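Local coordinates for chemotaxis signal transduction protein (Thermoanaerobacter tengcongensis, PDB 2QDL) that probably acts as a scaffold that couples chemoreceptors to the histidine kinase CheA in bacterial chemotaxis signalling, at residues Val16-Glu21 / Ala99-Ile104; Glu21-Leu26 / Asp132-Ile137; Val31-Lys36 / Ile83-Ile88; Phe49-Ile54 / Val63-Lys68. All coordinates share one frame; numbering follows the deposited sequence.

From the N terminus, the chain lays down the first halves of contact 1 (16-21), contact 2 (21-26, sharing Glu21) and contact 3 (31-36). Contact 4 then closes at once, as a hairpin between 49-54 and 63-68. The strand at 83-88 returns to close contact 3 around it, 99-104 closes contact 1, and 132-137 closes contact 2 last. Contacts 3 and 4 thus fall within both longer loops, while contacts 1 and 2 cross. Contacts 1 and 2 adjoin through neighbouring strands, about 8 Å between centres, and contacts 3 and 4 meet around Ile54. Phe17 packs on Ile84 and Leu66, tying contact 1 to both within the curled sheet of the CheW-like domain.

Contact 1: Val16-Glu21 / Ala99-Ile104; sequences VFSLAE and AVHEVI
Ser18 and His101 meet through their side chains: His101 NE2 donates to Ser18 OG in a short hydrogen bond of 2.5 Å, with the hydroxyl oxygen only 9° out of the imidazole plane. The ring is placed by its torsion, CG lying anti to the carbonyl carbon (chi1 -65°), which turns the NE2 corner back toward the serine. Ala99 CB lies 3.6 Å above one ring face, offset toward the rim. With an alanine in place of Ser18, His101 NE2 would probably lose this acceptor and the imidazole could swing more freely. Behind the pair run backbone bonds. Ser18 N reaches Ala99 O at 3.1 Å, and Val16 N meets Glu102 O at 2.9 Å, almost straight at 176°. His101 N bonds to Val16 O, also at 2.9 Å. His101 and Glu102 both oppose Val16, a classic beta bulge in the antiparallel pairing. Further along, Val16 CG2 rests on Ile104 CG1 at 3.8 Å. Strand 12-19 runs between strands 91-106 and 22-27 in the sheet; Phe17 leads away from this contact onto Leu66 of helix 66-70 and Tyr24, while Val16 and Ile104 both touch Ile136 of strand 134-139.

Contact 2: Glu21-Leu26 / Asp132-Ile137; sequences EELYGL and DDKMII
Gly25 N donates to Ile137 O at 2.9 Å where the two strands run parallel, but their directions diverge by 45°, and the backbones part toward Leu23 and Met135. There a water bridges them, donating to Leu23 O at 2.7 Å and to Met135 O at 3.1 Å in place of a direct link. Tyr24 and Ile137 are paired and point the same way, lying side by side with Tyr24 CD2 3.9 Å from Ile137 CB. The tyrosine CG sits beside its own backbone N (chi1 -68°), a turn that lays the ring along the isoleucine. Tyr24 OH donates to Glu22 OE1 at 2.5 Å, nearly along the C-O axis, and this carboxylate oxygen lies in the plane of the ring. A phenylalanine at Tyr24 would probably keep the packing on Ile137 but leave the Glu22 carboxylate without this donor and freer to turn. Ile136 presses CG2 to 3.5 Å from Gly25 N, and a beta carbon on the glycine would come tightly against that methyl. Leu23 slants across the aliphatic part of Lys134, its CD1 3.6 Å from Lys134 CD. The contact is thus mainly apolar, with one direct backbone bond between the two segments: side-chain packing and a shared water join strand 22-27 to strand 134-139 at the end where Leu23 and Met135 draw apart.

Contact 3: Val31-Lys36 / Ile83-Ile88; sequences VHEVVK and IIIVEI
Glu33 and Ile85 lie side by side, their chains pointing the same way, with Glu33 CG 3.5 Å from Ile85 CG1. The glutamate's CG stands between the backbone N and the carbonyl carbon (chi1 72°), which brings it alongside the isoleucine, while the carboxylate reaches on to a salt bridge with Arg57. On the same face Val35 crosses Ile83 at a slant: its CG2 branch lies 3.5 Å from Ile83 CB, tighter than usual for two carbons, and also brushes Ile85 CD1. Val34 and Ile84 are directed to the other face, where Val31 CG1 closes on Ile84 CG2 at 3.9 Å. His32 slants across Glu87, with CE1 of His32 3.7 Å from Glu87 CB and the imidazole and carboxylate planes 49° apart; the imidazole nitrogens and the carboxylate are not in contact. Backbone bonds set the register of Glu33 with Ile85 and of Val35 with Ile83. Val35 and Ile83 exchange two of them, Val35 N to Ile83 O at 2.7 Å and Ile83 N to Val35 O at 2.6 Å. Ile85 N donates to Glu33 O, and Ile85 O receives His32 N at 2.9 Å. His32 and Glu33 therefore both oppose Ile85, a classic beta bulge in an antiparallel strand pair, forming part of the beta-barrel architecture of CheW with Ile54 and Leu56 of strand 50-56 packed over the Glu33-Val35 face.

Contact 4: Phe49-Ile54 / Val63-Lys68; sequences FIEGII and VIDLKK
A beta hairpin with a classic bulge, running into an N-capped helix, brings Glu51 and Gly52 both opposite Val63. Val63 N donates to Gly52 O at 2.8 Å, whereas the bond from Glu51 N to Val63 O is weak, bent to 125°. Gly52 has backbone angles that would jam a beta carbon against the preceding carbonyl, so the bulge calls for glycine. Beyond the non-hydrogen-bonded pair Ile50-Ile64, Asp65 N meets Phe49 O at 2.8 Å. Asp65 is the N-cap of helix 66-70: its OD1 takes Lys68 N at 3.0 Å, approached from above the carboxylate plane. Lys68, extended beyond CG, crosses Glu51 at a slant and places NZ 2.9 Å from Glu51 OE1, a salt bridge made on the syn lone pair. Asp65 OD2 lies near that same glutamate oxygen, so the lysine probably eases the repulsion between the two acids. Phe49 packs CB against Lys68 CB at 3.7 Å and brings CD2 to 3.3 Å from Ile64 CD1, the isoleucine's CG1 being anti to its backbone N (chi1 176°) and thus aimed at the ring. At the other end the Val63 and Ile54 side chains cross at about a right angle, CG2 of Val63 touching CG1 of Ile54. Strand 91-106 flanks Val63 and Ile64 with Ile96 and Leu95, and helix 66-70 carries Leu66 onto Phe17 and Leu19 of strand 12-19.

Contact 1: Val16-Glu21 / Ala99-Ile104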
loop_
_atom_site.group_PDB
_atom_site.type_symbol
_atom_site.label_atom_id
_atom_site.label_comp_id
_atom_site.label_asym_id
_atom_site.label_seq_id
_atom_site.Cartn_x
_atom_site.Cartn_y
_atom_site.Cartn_z
ATOM N N VAL A 16 0.800 -9.486 0.155
ATOM C CA VAL A 16 1.152 -9.250 1.543
ATOM C C VAL A 16 2.587 -8.738 1.590
ATOM O O VAL A 16 3.503 -9.309 0.976
ATOM C CB VAL A 16 0.965 -10.530 2.431
ATOM C CG1 VAL A 16 1.334 -10.256 3.900
ATOM C CG2 VAL A 16 -0.465 -11.028 2.367
ATOM N N PHE A 17 2.761 -7.633 2.297
ATOM C CA PHE A 17 4.029 -6.997 2.446
ATOM C C PHE A 17 4.198 -6.615 3.901
ATOM O O PHE A 17 3.235 -6.534 4.660
ATOM C CB PHE A 17 4.154 -5.768 1.514
ATOM C CG PHE A 17 2.966 -4.799 1.562
ATOM C CD1 PHE A 17 2.979 -3.698 2.416
ATOM C CD2 PHE A 17 1.858 -4.996 0.750
ATOM C CE1 PHE A 17 1.892 -2.783 2.431
ATOM C CE2 PHE A 17 0.777 -4.107 0.758
ATOM C CZ PHE A 17 0.791 -3.004 1.588
ATOM N N SER A 18 5.431 -6.379 4.325
ATOM C CA SER A 18 5.603 -6.073 5.720
ATOM C C SER A 18 6.082 -4.637 5.884
ATOM O O SER A 18 6.691 -4.081 4.986
ATOM C CB SER A 18 6.528 -7.089 6.390
ATOM O OG SER A 18 7.780 -7.110 5.761
ATOM N N LEU A 19 5.716 -4.044 7.016
ATOM C CA LEU A 19 6.232 -2.742 7.453
ATOM C C LEU A 19 6.693 -2.949 8.902
ATOM O O LEU A 19 5.866 -3.201 9.767
ATOM C CB LEU A 19 5.161 -1.644 7.387
ATOM C CG LEU A 19 4.599 -1.281 5.999
ATOM C CD1 LEU A 19 3.447 -0.281 6.156
ATOM C CD2 LEU A 19 5.709 -0.741 5.098
ATOM N N ALA A 20 8.003 -2.879 9.142
ATOM C CA ALA A 20 8.583 -3.213 10.450
ATOM C C ALA A 20 8.057 -4.599 10.862
ATOM O O ALA A 20 8.155 -5.560 10.075
ATOM C CB ALA A 20 8.284 -2.135 11.517
ATOM N N GLU A 21 7.466 -4.729 12.045
ATOM C CA GLU A 21 7.075 -6.080 12.455
ATOM C C GLU A 21 5.607 -6.436 12.084
ATOM O O GLU A 21 5.032 -7.369 12.651
ATOM C CB GLU A 21 7.402 -6.336 13.949
ATOM C CG GLU A 21 8.911 -6.125 14.342
ATOM C CD GLU A 21 9.239 -4.673 14.736
ATOM O OE1 GLU A 21 8.347 -4.012 15.310
ATOM O OE2 GLU A 21 10.374 -4.189 14.465
ATOM N N ALA A 99 9.087 -5.542 2.081
ATOM C CA ALA A 99 9.183 -6.762 1.269
ATOM C C ALA A 99 7.801 -7.180 0.857
ATOM O O ALA A 99 6.852 -6.963 1.579
ATOM C CB ALA A 99 9.860 -7.914 2.078
ATOM N N VAL A 100 7.706 -7.754 -0.329
ATOM C CA VAL A 100 6.541 -8.494 -0.773
ATOM C C VAL A 100 6.805 -9.953 -0.395
ATOM O O VAL A 100 7.645 -10.628 -1.005
ATOM C CB VAL A 100 6.306 -8.298 -2.292
ATOM C CG1 VAL A 100 5.165 -9.196 -2.805
ATOM C CG2 VAL A 100 6.018 -6.822 -2.598
ATOM N N HIS A 101 6.131 -10.406 0.659
ATOM C CA HIS A 101 6.317 -11.766 1.179
ATOM C C HIS A 101 5.548 -12.833 0.364
ATOM O O HIS A 101 6.142 -13.786 -0.144
ATOM C CB HIS A 101 5.938 -11.810 2.659
ATOM C CG HIS A 101 6.837 -10.977 3.523
ATOM N ND1 HIS A 101 8.155 -11.308 3.767
ATOM C CD2 HIS A 101 6.615 -9.811 4.172
ATOM C CE1 HIS A 101 8.695 -10.396 4.556
ATOM N NE2 HIS A 101 7.793 -9.457 4.786
ATOM N N GLU A 102 4.235 -12.658 0.240
ATOM C CA GLU A 102 3.401 -13.661 -0.402
ATOM C C GLU A 102 2.212 -13.064 -1.117
ATOM O O GLU A 102 1.959 -11.857 -1.033
ATOM C CB GLU A 102 2.955 -14.731 0.612
ATOM C CG GLU A 102 2.050 -14.272 1.710
ATOM C CD GLU A 102 1.909 -15.315 2.830
ATOM O OE1 GLU A 102 1.977 -16.530 2.560
ATOM O OE2 GLU A 102 1.725 -14.905 3.991
ATOM N N VAL A 103 1.531 -13.926 -1.858
ATOM C CA VAL A 103 0.295 -13.638 -2.532
ATOM C C VAL A 103 -0.682 -14.715 -2.060
ATOM O O VAL A 103 -0.536 -15.895 -2.386
ATOM C CB VAL A 103 0.416 -13.671 -4.086
ATOM C CG1 VAL A 103 -0.933 -13.394 -4.728
ATOM C CG2 VAL A 103 1.442 -12.651 -4.578
ATOM N N ILE A 104 -1.663 -14.302 -1.265
ATOM C CA ILE A 104 -2.602 -15.261 -0.701
ATOM C C ILE A 104 -4.053 -15.098 -1.169
ATOM O O ILE A 104 -4.535 -13.990 -1.294
ATOM C CB ILE A 104 -2.530 -15.319 0.849
ATOM C CG1 ILE A 104 -2.760 -13.961 1.478
ATOM C CG2 ILE A 104 -1.179 -15.904 1.294
ATOM C CD1 ILE A 104 -2.797 -14.073 2.961
#

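Contact 2: Glu21-Leu26 / Asp132-Ile137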
loop_
_atom_site.group_PDB
_atom_site.type_symbol
_atom_site.label_atom_id
_atom_site.label_comp_id
_atom_site.label_asym_id
_atom_site.label_seq_id
_atom_site.Cartn_x
_atom_site.Cartn_y
_atom_site.Cartn_z
ATOM N N GLU A 21 7.466 -4.729 12.045
ATOM C CA GLU A 21 7.075 -6.080 12.455
ATOM C C GLU A 21 5.607 -6.436 12.084
ATOM O O GLU A 21 5.032 -7.369 12.651
ATOM C CB GLU A 21 7.402 -6.336 13.949
ATOM C CG GLU A 21 8.911 -6.125 14.342
ATOM C CD GLU A 21 9.239 -4.673 14.736
ATOM O OE1 GLU A 21 8.347 -4.012 15.310
ATOM O OE2 GLU A 21 10.374 -4.189 14.465
ATOM N N GLU A 22 5.016 -5.717 11.122
ATOM C CA GLU A 22 3.574 -5.851 10.862
ATOM C C GLU A 22 3.252 -6.204 9.395
ATOM O O GLU A 22 4.035 -5.884 8.482
ATOM C CB GLU A 22 2.817 -4.588 11.308
ATOM C CG GLU A 22 3.035 -4.177 12.767
ATOM C CD GLU A 22 2.488 -2.786 13.075
ATOM O OE1 GLU A 22 2.103 -2.052 12.126
ATOM O OE2 GLU A 22 2.436 -2.418 14.280
ATOM N N LEU A 23 2.116 -6.862 9.188
ATOM C CA LEU A 23 1.709 -7.332 7.852
ATOM C C LEU A 23 0.583 -6.480 7.316
ATOM O O LEU A 23 -0.358 -6.164 8.048
ATOM C CB LEU A 23 1.256 -8.804 7.875
ATOM C CG LEU A 23 2.371 -9.788 8.255
ATOM C CD1 LEU A 23 1.806 -11.201 8.331
ATOM C CD2 LEU A 23 3.561 -9.729 7.302
ATOM N N TYR A 24 0.711 -6.089 6.052
ATOM C CA TYR A 24 -0.291 -5.279 5.384
ATOM C C TYR A 24 -0.584 -5.927 4.051
ATOM O O TYR A 24 0.260 -6.670 3.525
ATOM C CB TYR A 24 0.212 -3.820 5.233
ATOM C CG TYR A 24 0.297 -3.153 6.587
ATOM C CD1 TYR A 24 1.421 -3.305 7.392
ATOM C CD2 TYR A 24 -0.780 -2.436 7.090
ATOM C CE1 TYR A 24 1.484 -2.731 8.650
ATOM C CE2 TYR A 24 -0.718 -1.840 8.348
ATOM C CZ TYR A 24 0.408 -2.007 9.116
ATOM O OH TYR A 24 0.446 -1.452 10.351
ATOM N N GLY A 25 -1.762 -5.655 3.500
ATOM C CA GLY A 25 -2.063 -6.164 2.169
ATOM C C GLY A 25 -2.819 -5.256 1.218
ATOM O O GLY A 25 -3.506 -4.314 1.631
ATOM N N LEU A 26 -2.694 -5.575 -0.067
ATOM C CA LEU A 26 -3.492 -4.957 -1.116
ATOM C C LEU A 26 -3.993 -6.050 -2.049
ATOM O O LEU A 26 -3.292 -7.050 -2.274
ATOM C CB LEU A 26 -2.665 -3.955 -1.926
ATOM C CG LEU A 26 -2.347 -2.625 -1.258
ATOM C CD1 LEU A 26 -1.213 -1.861 -2.003
ATOM C CD2 LEU A 26 -3.634 -1.765 -1.127
ATOM N N ASP A 132 -2.768 -17.179 8.472
ATOM C CA ASP A 132 -2.036 -18.003 9.427
ATOM C C ASP A 132 -2.674 -17.721 10.783
ATOM O O ASP A 132 -3.886 -17.907 10.969
ATOM C CB ASP A 132 -0.541 -17.637 9.460
ATOM C CG ASP A 132 0.316 -18.533 8.576
ATOM O OD1 ASP A 132 0.146 -19.776 8.643
ATOM O OD2 ASP A 132 1.176 -17.987 7.837
ATOM N N ASP A 133 -1.844 -17.236 11.702
ATOM C CA ASP A 133 -2.283 -16.744 12.996
ATOM C C ASP A 133 -2.001 -15.223 13.037
ATOM O O ASP A 133 -1.708 -14.639 14.094
ATOM C CB ASP A 133 -1.492 -17.482 14.083
ATOM C CG ASP A 133 -2.278 -17.656 15.368
ATOM O OD1 ASP A 133 -3.220 -16.862 15.633
ATOM O OD2 ASP A 133 -1.931 -18.595 16.125
ATOM N N LYS A 134 -2.118 -14.600 11.863
ATOM C CA LYS A 134 -1.739 -13.207 11.643
ATOM C C LYS A 134 -2.957 -12.321 11.369
ATOM O O LYS A 134 -4.001 -12.791 10.871
ATOM C CB LYS A 134 -0.785 -13.111 10.437
ATOM C CG LYS A 134 0.512 -13.919 10.548
ATOM C CD LYS A 134 1.593 -13.192 11.349
ATOM C CE LYS A 134 2.940 -13.854 11.150
ATOM N NZ LYS A 134 3.069 -15.062 12.007
ATOM N N MET A 135 -2.810 -11.039 11.703
ATOM C CA MET A 135 -3.764 -10.009 11.291
ATOM C C MET A 135 -3.185 -9.313 10.070
ATOM O O MET A 135 -1.995 -8.938 10.052
ATOM C CB MET A 135 -4.017 -9.008 12.423
ATOM C CG MET A 135 -4.613 -7.672 11.963
ATOM S SD MET A 135 -4.934 -6.474 13.275
ATOM C CE MET A 135 -6.374 -7.205 14.114
ATOM N N ILE A 136 -3.992 -9.187 9.024
ATOM C CA ILE A 136 -3.562 -8.414 7.877
ATOM C C ILE A 136 -4.544 -7.288 7.621
ATOM O O ILE A 136 -5.669 -7.522 7.222
ATOM C CB ILE A 136 -3.399 -9.249 6.604
ATOM C CG1 ILE A 136 -2.659 -10.553 6.897
ATOM C CG2 ILE A 136 -2.660 -8.418 5.526
ATOM C CD1 ILE A 136 -2.479 -11.417 5.683
ATOM N N ILE A 137 -4.072 -6.065 7.809
ATOM C CA ILE A 137 -4.820 -4.879 7.460
ATOM C C ILE A 137 -4.684 -4.636 5.988
ATOM O O ILE A 137 -3.579 -4.532 5.471
ATOM C CB ILE A 137 -4.344 -3.631 8.250
ATOM C CG1 ILE A 137 -4.881 -3.718 9.678
ATOM C CG2 ILE A 137 -4.796 -2.338 7.559
ATOM C CD1 ILE A 137 -4.175 -2.885 10.639
HETATM O O HOH W 1 -1.691 -5.923 10.433
#

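Contact 3: Val31-Lys36 / Ile83-Ile88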
loop_
_atom_site.group_PDB
_atom_site.type_symbol
_atom_site.label_atom_id
_atom_site.label_comp_id
_atom_site.label_asym_id
_atom_site.label_seq_id
_atom_site.Cartn_x
_atom_site.Cartn_y
_atom_site.Cartn_z
ATOM N N VAL A 31 -2.437 -3.535 -7.322
ATOM C CA VAL A 31 -0.983 -3.557 -7.514
ATOM C C VAL A 31 -0.626 -3.568 -9.024
ATOM O O VAL A 31 -0.650 -4.618 -9.676
ATOM C CB VAL A 31 -0.335 -4.784 -6.769
ATOM C CG1 VAL A 31 1.190 -4.895 -7.073
ATOM C CG2 VAL A 31 -0.584 -4.702 -5.244
ATOM N N HIS A 32 -0.292 -2.405 -9.580
ATOM C CA HIS A 32 0.013 -2.267 -11.013
ATOM C C HIS A 32 1.400 -2.832 -11.346
ATOM O O HIS A 32 1.613 -3.461 -12.379
ATOM C CB HIS A 32 -0.107 -0.804 -11.467
ATOM C CG HIS A 32 -1.524 -0.295 -11.520
ATOM N ND1 HIS A 32 -2.384 -0.336 -10.436
ATOM C CD2 HIS A 32 -2.226 0.283 -12.528
ATOM C CE1 HIS A 32 -3.553 0.177 -10.782
ATOM N NE2 HIS A 32 -3.483 0.551 -12.046
ATOM N N GLU A 33 2.343 -2.587 -10.463
ATOM C CA GLU A 33 3.667 -3.135 -10.585
ATOM C C GLU A 33 4.424 -2.936 -9.279
ATOM O O GLU A 33 3.943 -2.274 -8.354
ATOM C CB GLU A 33 4.432 -2.583 -11.827
ATOM C CG GLU A 33 4.901 -1.182 -11.800
ATOM C CD GLU A 33 5.393 -0.680 -13.168
ATOM O OE1 GLU A 33 4.588 -0.053 -13.871
ATOM O OE2 GLU A 33 6.573 -0.896 -13.526
ATOM N N VAL A 34 5.587 -3.563 -9.207
ATOM C CA VAL A 34 6.434 -3.485 -8.057
ATOM C C VAL A 34 7.839 -3.187 -8.574
ATOM O O VAL A 34 8.412 -3.989 -9.331
ATOM C CB VAL A 34 6.474 -4.821 -7.288
ATOM C CG1 VAL A 34 7.322 -4.664 -6.046
ATOM C CG2 VAL A 34 5.058 -5.305 -6.918
ATOM N N VAL A 35 8.383 -2.047 -8.170
ATOM C CA VAL A 35 9.746 -1.655 -8.569
ATOM C C VAL A 35 10.670 -1.682 -7.353
ATOM O O VAL A 35 10.204 -1.652 -6.232
ATOM C CB VAL A 35 9.778 -0.249 -9.289
ATOM C CG1 VAL A 35 8.850 -0.231 -10.533
ATOM C CG2 VAL A 35 9.376 0.839 -8.380
ATOM N N LYS A 36 11.975 -1.739 -7.561
ATOM C CA LYS A 36 12.906 -1.587 -6.421
ATOM C C LYS A 36 12.909 -0.208 -5.686
ATOM O O LYS A 36 12.707 0.857 -6.315
ATOM C CB LYS A 36 14.306 -1.995 -6.823
ATOM C CG LYS A 36 14.346 -3.480 -7.138
ATOM C CD LYS A 36 15.736 -3.895 -7.558
ATOM C CE LYS A 36 15.815 -5.352 -7.926
ATOM N NZ LYS A 36 16.918 -5.476 -8.928
ATOM N N ILE A 83 8.993 -0.658 -4.169
ATOM C CA ILE A 83 7.989 0.353 -4.364
ATOM C C ILE A 83 6.848 -0.238 -5.160
ATOM O O ILE A 83 6.990 -0.543 -6.350
ATOM C CB ILE A 83 8.528 1.628 -5.109
ATOM C CG1 ILE A 83 9.683 2.276 -4.322
ATOM C CG2 ILE A 83 7.358 2.595 -5.351
ATOM C CD1 ILE A 83 10.510 3.318 -5.133
ATOM N N ILE A 84 5.712 -0.370 -4.487
ATOM C CA ILE A 84 4.479 -0.857 -5.119
ATOM C C ILE A 84 3.798 0.299 -5.813
ATOM O O ILE A 84 3.425 1.301 -5.169
ATOM C CB ILE A 84 3.507 -1.464 -4.094
ATOM C CG1 ILE A 84 4.215 -2.585 -3.295
ATOM C CG2 ILE A 84 2.255 -1.957 -4.779
ATOM C CD1 ILE A 84 3.358 -3.201 -2.222
ATOM N N ILE A 85 3.645 0.160 -7.125
ATOM C CA ILE A 85 2.952 1.167 -7.927
ATOM C C ILE A 85 1.462 0.902 -7.901
ATOM O O ILE A 85 0.987 -0.183 -8.267
ATOM C CB ILE A 85 3.472 1.242 -9.371
ATOM C CG1 ILE A 85 5.009 1.310 -9.408
ATOM C CG2 ILE A 85 2.772 2.382 -10.192
ATOM C CD1 ILE A 85 5.633 2.482 -8.686
ATOM N N VAL A 86 0.730 1.902 -7.434
ATOM C CA VAL A 86 -0.722 1.843 -7.373
ATOM C C VAL A 86 -1.313 3.052 -8.163
ATOM O O VAL A 86 -0.583 3.842 -8.767
ATOM C CB VAL A 86 -1.223 1.816 -5.875
ATOM C CG1 VAL A 86 -0.582 0.644 -5.098
ATOM C CG2 VAL A 86 -0.948 3.155 -5.176
ATOM N N GLU A 87 -2.632 3.172 -8.156
ATOM C CA GLU A 87 -3.325 4.276 -8.816
ATOM C C GLU A 87 -4.326 4.833 -7.829
ATOM O O GLU A 87 -5.081 4.089 -7.248
ATOM C CB GLU A 87 -4.042 3.796 -10.075
ATOM C CG GLU A 87 -4.807 4.889 -10.760
ATOM C CD GLU A 87 -5.727 4.371 -11.869
ATOM O OE1 GLU A 87 -6.840 3.833 -11.594
ATOM O OE2 GLU A 87 -5.325 4.529 -13.027
ATOM N N ILE A 88 -4.250 6.127 -7.584
ATOM C CA ILE A 88 -5.088 6.798 -6.621
ATOM C C ILE A 88 -5.664 7.988 -7.370
ATOM O O ILE A 88 -4.917 8.843 -7.883
ATOM C CB ILE A 88 -4.294 7.282 -5.384
ATOM C CG1 ILE A 88 -3.648 6.103 -4.648
ATOM C CG2 ILE A 88 -5.189 8.085 -4.443
ATOM C CD1 ILE A 88 -2.755 6.554 -3.536
#

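Contact 4: Phe49-Ile54 / Val63-Lys68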
loop_
_atom_site.group_PDB
_atom_site.type_symbol
_atom_site.label_atom_id
_atom_site.label_comp_id
_atom_site.label_asym_id
_atom_site.label_seq_id
_atom_site.Cartn_x
_atom_site.Cartn_y
_atom_site.Cartn_z
ATOM N N PHE A 49 6.343 12.352 5.134
ATOM C CA PHE A 49 5.860 11.038 4.670
ATOM C C PHE A 49 5.889 10.907 3.146
ATOM O O PHE A 49 5.812 9.802 2.630
ATOM C CB PHE A 49 4.470 10.694 5.242
ATOM C CG PHE A 49 3.359 11.508 4.670
ATOM C CD1 PHE A 49 2.852 12.605 5.366
ATOM C CD2 PHE A 49 2.795 11.188 3.442
ATOM C CE1 PHE A 49 1.804 13.372 4.836
ATOM C CE2 PHE A 49 1.754 11.962 2.912
ATOM C CZ PHE A 49 1.265 13.061 3.618
ATOM N N ILE A 50 5.989 12.042 2.435
ATOM C CA ILE A 50 6.291 12.035 1.002
ATOM C C ILE A 50 7.795 11.920 0.805
ATOM O O ILE A 50 8.527 12.920 0.830
ATOM C CB ILE A 50 5.785 13.280 0.263
ATOM C CG1 ILE A 50 4.340 13.626 0.670
ATOM C CG2 ILE A 50 5.948 13.092 -1.267
ATOM C CD1 ILE A 50 3.295 12.909 -0.128
ATOM N N GLU A 51 8.260 10.693 0.610
ATOM C CA GLU A 51 9.692 10.456 0.524
ATOM C C GLU A 51 10.296 11.195 -0.652
ATOM O O GLU A 51 11.454 11.609 -0.604
ATOM C CB GLU A 51 9.994 8.956 0.399
ATOM C CG GLU A 51 11.483 8.628 0.603
ATOM C CD GLU A 51 11.981 9.010 2.004
ATOM O OE1 GLU A 51 11.162 8.987 2.951
ATOM O OE2 GLU A 51 13.189 9.318 2.145
ATOM N N GLY A 52 9.520 11.319 -1.732
ATOM C CA GLY A 52 10.004 11.961 -2.928
ATOM C C GLY A 52 9.380 11.441 -4.183
ATOM O O GLY A 52 8.235 11.008 -4.191
ATOM N N ILE A 53 10.143 11.479 -5.258
ATOM C CA ILE A 53 9.628 11.028 -6.508
ATOM C C ILE A 53 10.567 10.066 -7.197
ATOM O O ILE A 53 11.770 10.071 -6.957
ATOM C CB ILE A 53 9.222 12.233 -7.440
ATOM C CG1 ILE A 53 7.998 12.952 -6.880
ATOM C CG2 ILE A 53 8.819 11.735 -8.800
ATOM C CD1 ILE A 53 7.733 14.279 -7.544
ATOM N N ILE A 54 9.989 9.218 -8.035
ATOM C CA ILE A 54 10.755 8.379 -8.953
ATOM C C ILE A 54 10.380 8.718 -10.409
ATOM O O ILE A 54 9.275 9.179 -10.716
ATOM C CB ILE A 54 10.582 6.850 -8.673
ATOM C CG1 ILE A 54 9.097 6.438 -8.720
ATOM C CG2 ILE A 54 11.264 6.466 -7.344
ATOM C CD1 ILE A 54 8.890 4.942 -8.887
ATOM N N VAL A 63 6.178 9.091 -4.250
ATOM C CA VAL A 63 6.363 7.931 -3.401
ATOM C C VAL A 63 6.146 8.292 -1.934
ATOM O O VAL A 63 6.722 9.217 -1.423
ATOM C CB VAL A 63 7.757 7.299 -3.565
ATOM C CG1 VAL A 63 7.822 5.984 -2.780
ATOM C CG2 VAL A 63 8.059 7.065 -5.035
ATOM N N ILE A 64 5.267 7.540 -1.283
ATOM C CA ILE A 64 4.978 7.729 0.131
ATOM C C ILE A 64 5.691 6.645 0.942
ATOM O O ILE A 64 5.755 5.464 0.544
ATOM C CB ILE A 64 3.429 7.721 0.387
ATOM C CG1 ILE A 64 3.090 7.817 1.866
ATOM C CG2 ILE A 64 2.806 6.448 -0.094
ATOM C CD1 ILE A 64 1.674 8.334 2.095
ATOM N N ASP A 65 6.236 7.075 2.075
ATOM C CA ASP A 65 6.740 6.182 3.086
ATOM C C ASP A 65 5.571 5.920 4.019
ATOM O O ASP A 65 5.148 6.820 4.746
ATOM C CB ASP A 65 7.978 6.779 3.805
ATOM C CG ASP A 65 8.540 5.830 4.898
ATOM O OD1 ASP A 65 7.739 5.278 5.689
ATOM O OD2 ASP A 65 9.763 5.662 4.990
ATOM N N LEU A 66 5.010 4.703 3.944
ATOM C CA LEU A 66 3.834 4.294 4.748
ATOM C C LEU A 66 4.078 4.308 6.255
ATOM O O LEU A 66 3.172 4.623 7.021
ATOM C CB LEU A 66 3.318 2.903 4.321
ATOM C CG LEU A 66 2.837 2.749 2.874
ATOM C CD1 LEU A 66 2.407 1.303 2.606
ATOM C CD2 LEU A 66 1.680 3.730 2.555
ATOM N N LYS A 67 5.282 3.953 6.690
ATOM C CA LYS A 67 5.622 3.994 8.124
ATOM C C LYS A 67 5.516 5.401 8.674
ATOM O O LYS A 67 4.984 5.586 9.769
ATOM C CB LYS A 67 7.013 3.448 8.382
ATOM C CG LYS A 67 7.181 1.955 8.077
ATOM C CD LYS A 67 8.647 1.599 8.190
ATOM C CE LYS A 67 8.953 0.366 7.381
ATOM N NZ LYS A 67 10.415 0.104 7.260
ATOM N N LYS A 68 5.969 6.388 7.889
ATOM C CA LYS A 68 5.870 7.797 8.265
ATOM C C LYS A 68 4.425 8.295 8.179
ATOM O O LYS A 68 3.965 9.084 9.028
ATOM C CB LYS A 68 6.770 8.649 7.379
ATOM C CG LYS A 68 8.213 8.272 7.449
ATOM C CD LYS A 68 9.077 9.252 6.624
ATOM C CE LYS A 68 10.495 8.770 6.594
ATOM N NZ LYS A 68 11.306 9.676 5.785
#